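Local coordinates for extracellular solute-binding protein, family 5 (Chelativorans sp., PDB 6WM6), which binds EDTA and related aminopolycarboxylates in the periplasm, probably handing them to an ABC transporter for uptake, at residues Val76-Val81 with Asn548-Ala553; Thr265-Glu268 with Val274-Pro277. All blocks are in the same frame, centred on the assembly; numbering follows the deposited sequence.

Contact 1 of 2, residues Val76-Val81 with Asn548-Ala553; sequences VTLPIV and NQLGPA. With EDO (1,2-ethanediol), chain G; EDO (1,2-ethanediol), chain I; SO4 (sulfate ion), chain C.
L78 and A553 mark the closest approach of the two backbones, with L78 CA 6.3 Å from A553 CA. Segment 76-81 continues from helix 71-77 into a turn, where T77 O accepts from I80 N and, weakly, from V81 N. Segment 548-553 is an irregular loop opened by an Asx turn: N548 OD1 takes L550 N at 2.9 Å, in the carbonyl plane, and takes G551 N more weakly. L78 carries the contact and points at the loop. Its CD1 meets the carbonyl of L550 at 3.3 Å from L550 O, and its CB lies 3.6 Å from A553 O. The two leucine side chains cross at about a right angle, L78 CD2 standing 4.0 Å from L550 CD1. L550 reaches this place with CG anti to its carbonyl carbon (chi1 -82°), which swings the end of the chain nearer to L78 than its CB would suggest. A553 CB adds a looser touch on L78 CD1 at 4.3 Å. M86 of strand 85-87 packs on both leucines. Farther along the loop, the extended side chain of Q549 holds two small solutes, probably from the crystallisation liquor: Q549 OE1 accepts from O2 of an ethanediol at 2.8 Å, and NE2 gives an almost straight bond (171°) to O1 of the sulfate, which R480 also binds. With an alanine in place of Q549, the sulfate would probably lose one of its donors and the ethanediol its carbonyl acceptor. Across the interface only methyl and methylene groups meet carbonyl oxygens and one another, so between the two segments the fit is one of apolar packing; R74 of the same helix adds a hydrogen bond to Q549 O, and A553 O is satisfied by another ethanediol.

Contact 2 of 2, residues Thr265-Glu268 with Val274-Pro277; sequences TALE and VIYP
A helix-turn-strand unit of the periplasmic binding-protein fold is packed together here, L267 on the inner face of helix 263-268 meeting V274 and I275 of strand 274-275, to which the chain returns after a five-residue turn. The strand runs antiparallel to strand 524-537 in a mixed sheet, and the helix lies over it. L267 and V274 are the nearest residues along the backbones, their CA atoms 6.8 Å apart. L267 CB points at the strand, and with CG anti to the backbone N (chi1 179°) the two methyls divide the work. CD1 is brought to the start of the strand and rests 3.9 Å from V274 N, touching backbone rather than side chain. CD2 lies over I275, 4.4 Å from I275 CG1. I275 points back at the helix; its first torsion (chi1 67°) places CG1 beside both the backbone N and the carbonyl carbon, which leaves CG2 as the branch that meets L267 CB. V274 takes the other face: its CB points away from the helix, and its isopropyl group packs on V50 and F52 of strand 49-54 and on L534. The side-chain contact is apolar and modest, 123 Å² counted over both sides, and both chief side chains are also covered by I535 of strand 524-537. Q263 and L264, one turn earlier in the helix, also touch I275, while V274 and I275 pair through their backbones with A53 and I535. Where helix and strand are joined most directly by side chains, the methyl I275 CG2 faces the methylene L267 CB at 4.3 Å.

After strand 49-54 the chain forms helix 71-77 and segment 76-81, whose partner follows after 466 intervening residues. Within that long excursion contact 2 closes a short local loop, the turn between helix 263-268 and strand 274-275, so the two contacts nest and do not cross. Contact 1 ties the late loop between strands 540-541 and 560-561 back to the early helix; contact 2 packs helix 263-268 against strand 274-275, which pairs with strand 524-537. Their centres lie about 18 Å apart, yet they meet where P552 CD packs 3.5 Å from Y276 CE2, while Y276 OH bonds to D545 OD1.

Contact 1 of 2, residues Val76-Val81 with Asn548-Ala553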
# COMPACT_ATOMS: atom_id res chain seq x y z
N VAL A 76 -10.63 8.39 3.15
CA VAL A 76 -11.92 9.04 3.38
C VAL A 76 -12.83 8.23 4.28
O VAL A 76 -13.68 8.79 4.97
CB VAL A 76 -12.58 9.33 2.02
CG1 VAL A 76 -14.00 9.78 2.19
CG2 VAL A 76 -11.77 10.38 1.26
N THR A 77 -12.70 6.91 4.29
CA THR A 77 -13.59 6.07 5.10
C THR A 77 -12.96 5.60 6.40
O THR A 77 -13.70 5.12 7.27
CB THR A 77 -14.19 4.88 4.31
OG1 THR A 77 -13.19 3.95 3.88
CG2 THR A 77 -14.98 5.37 3.11
N LEU A 78 -11.66 5.75 6.60
CA LEU A 78 -11.07 5.46 7.91
C LEU A 78 -11.79 6.16 9.06
O LEU A 78 -11.91 5.55 10.14
CB LEU A 78 -9.56 5.75 7.94
CG LEU A 78 -8.69 4.59 7.49
CD1 LEU A 78 -7.28 5.11 7.24
CD2 LEU A 78 -8.67 3.43 8.47
N PRO A 79 -12.29 7.40 8.92
CA PRO A 79 -12.99 8.05 10.04
C PRO A 79 -14.34 7.46 10.37
O PRO A 79 -14.88 7.81 11.42
CB PRO A 79 -13.14 9.50 9.57
CG PRO A 79 -12.04 9.67 8.55
CD PRO A 79 -12.00 8.34 7.83
N ILE A 80 -14.91 6.60 9.52
CA ILE A 80 -16.23 6.04 9.76
C ILE A 80 -16.22 4.53 9.97
O ILE A 80 -17.21 3.98 10.49
CB ILE A 80 -17.23 6.42 8.66
CG1 ILE A 80 -17.08 5.55 7.42
CG2 ILE A 80 -17.08 7.90 8.29
CD1 ILE A 80 -18.17 5.77 6.38
N VAL A 81 -15.17 3.82 9.60
CA VAL A 81 -15.14 2.35 9.62
C VAL A 81 -14.32 1.91 10.83
O VAL A 81 -13.16 2.33 10.96
CB VAL A 81 -14.54 1.81 8.32
CG1 VAL A 81 -14.33 0.30 8.43
CG2 VAL A 81 -15.42 2.13 7.14
N ASN A 548 2.50 4.15 5.20
CA ASN A 548 2.07 2.81 4.85
C ASN A 548 0.70 2.93 4.20
O ASN A 548 0.16 4.02 4.04
CB ASN A 548 2.05 1.91 6.07
CG ASN A 548 1.23 2.50 7.18
OD1 ASN A 548 0.01 2.69 7.02
ND2 ASN A 548 1.86 2.82 8.30
N GLN A 549 0.11 1.79 3.82
CA GLN A 549 -1.15 1.85 3.08
C GLN A 549 -2.28 2.46 3.88
O GLN A 549 -3.24 2.96 3.28
CB GLN A 549 -1.56 0.48 2.61
CG GLN A 549 -0.69 -0.04 1.49
CD GLN A 549 -1.29 -1.25 0.80
OE1 GLN A 549 -1.21 -2.36 1.30
NE2 GLN A 549 -1.93 -1.02 -0.33
N LEU A 550 -2.24 2.40 5.20
CA LEU A 550 -3.34 2.96 5.98
C LEU A 550 -3.29 4.48 5.96
O LEU A 550 -4.33 5.14 5.77
CB LEU A 550 -3.36 2.39 7.40
CG LEU A 550 -4.03 1.03 7.53
CD1 LEU A 550 -5.54 1.14 7.38
CD2 LEU A 550 -3.49 -0.00 6.56
N GLY A 551 -2.13 5.07 6.16
CA GLY A 551 -1.93 6.47 5.88
C GLY A 551 -2.32 7.41 7.02
O GLY A 551 -2.73 6.97 8.11
N PRO A 552 -2.18 8.72 6.78
CA PRO A 552 -2.33 9.72 7.86
C PRO A 552 -3.68 9.76 8.52
O PRO A 552 -3.77 10.24 9.66
CB PRO A 552 -2.01 11.06 7.17
CG PRO A 552 -1.24 10.69 5.94
CD PRO A 552 -1.68 9.30 5.51
N ALA A 553 -4.74 9.31 7.88
CA ALA A 553 -6.06 9.31 8.49
C ALA A 553 -6.29 8.17 9.46
O ALA A 553 -7.43 7.95 9.90
CB ALA A 553 -7.16 9.38 7.42
C1 EDO G . -9.57 6.73 12.41
O1 EDO G . -9.50 7.89 11.59
C2 EDO G . -10.27 7.05 13.74
O2 EDO G . -9.45 7.88 14.61
C1 EDO I . -1.58 -3.92 6.02
O1 EDO I . -0.46 -4.79 6.18
C2 EDO I . -1.13 -2.61 5.38
O2 EDO I . -0.67 -2.82 4.04
S SO4 C . -2.64 -3.24 -3.40
O1 SO4 C . -3.20 -3.10 -2.06
O2 SO4 C . -3.46 -2.48 -4.33
O3 SO4 C . -1.28 -2.69 -3.41
O4 SO4 C . -2.64 -4.65 -3.78

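Contact 2 of 2, residues Thr265-Glu268 with Val274-Pro277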
# COMPACT_ATOMS: atom_id res chain seq x y z
N THR A 265 -0.65 24.63 -4.62
CA THR A 265 -1.31 25.92 -4.83
C THR A 265 -2.58 26.04 -3.99
O THR A 265 -2.83 27.08 -3.37
CB THR A 265 -1.61 26.12 -6.31
OG1 THR A 265 -0.38 26.19 -7.05
CG2 THR A 265 -2.41 27.39 -6.54
N ALA A 266 -3.37 24.97 -3.94
CA ALA A 266 -4.59 24.98 -3.14
C ALA A 266 -4.28 25.17 -1.65
O ALA A 266 -5.04 25.83 -0.92
CB ALA A 266 -5.37 23.68 -3.36
N LEU A 267 -3.19 24.56 -1.17
CA LEU A 267 -2.80 24.73 0.23
C LEU A 267 -2.40 26.18 0.50
O LEU A 267 -2.84 26.78 1.50
CB LEU A 267 -1.65 23.75 0.55
CG LEU A 267 -1.10 23.80 1.95
CD1 LEU A 267 -2.07 23.33 3.00
CD2 LEU A 267 0.19 22.93 2.01
N GLU A 268 -1.58 26.76 -0.38
CA GLU A 268 -1.16 28.14 -0.21
C GLU A 268 -2.35 29.10 -0.24
O GLU A 268 -2.37 30.09 0.51
CB GLU A 268 -0.16 28.51 -1.30
CG GLU A 268 0.39 29.93 -1.17
CD GLU A 268 1.47 30.24 -2.20
OE1 GLU A 268 1.77 29.37 -3.04
OE2 GLU A 268 2.00 31.37 -2.16
N VAL A 274 -4.36 20.45 4.21
CA VAL A 274 -3.48 19.28 4.24
C VAL A 274 -3.45 18.70 2.84
O VAL A 274 -4.51 18.54 2.21
CB VAL A 274 -3.99 18.18 5.18
CG1 VAL A 274 -2.96 17.05 5.30
CG2 VAL A 274 -4.35 18.74 6.54
N ILE A 275 -2.27 18.34 2.37
CA ILE A 275 -2.10 17.59 1.13
C ILE A 275 -1.14 16.43 1.41
O ILE A 275 -0.28 16.51 2.29
CB ILE A 275 -1.63 18.47 -0.04
CG1 ILE A 275 -0.20 18.99 0.18
CG2 ILE A 275 -2.59 19.64 -0.23
CD1 ILE A 275 0.37 19.72 -1.01
N TYR A 276 -1.27 15.37 0.61
CA TYR A 276 -0.44 14.15 0.76
C TYR A 276 -0.12 13.61 -0.62
O TYR A 276 -0.47 12.47 -0.97
CB TYR A 276 -1.18 13.13 1.62
CG TYR A 276 -0.34 11.99 2.18
CD1 TYR A 276 0.75 12.23 2.98
CD2 TYR A 276 -0.70 10.66 1.96
CE1 TYR A 276 1.48 11.18 3.56
CE2 TYR A 276 0.03 9.62 2.51
CZ TYR A 276 1.11 9.89 3.28
OH TYR A 276 1.82 8.86 3.85
N PRO A 277 0.59 14.39 -1.44
CA PRO A 277 0.83 13.96 -2.82
C PRO A 277 1.80 12.80 -2.89
O PRO A 277 2.69 12.64 -2.05
CB PRO A 277 1.44 15.21 -3.47
CG PRO A 277 2.10 15.93 -2.34
CD PRO A 277 1.15 15.72 -1.16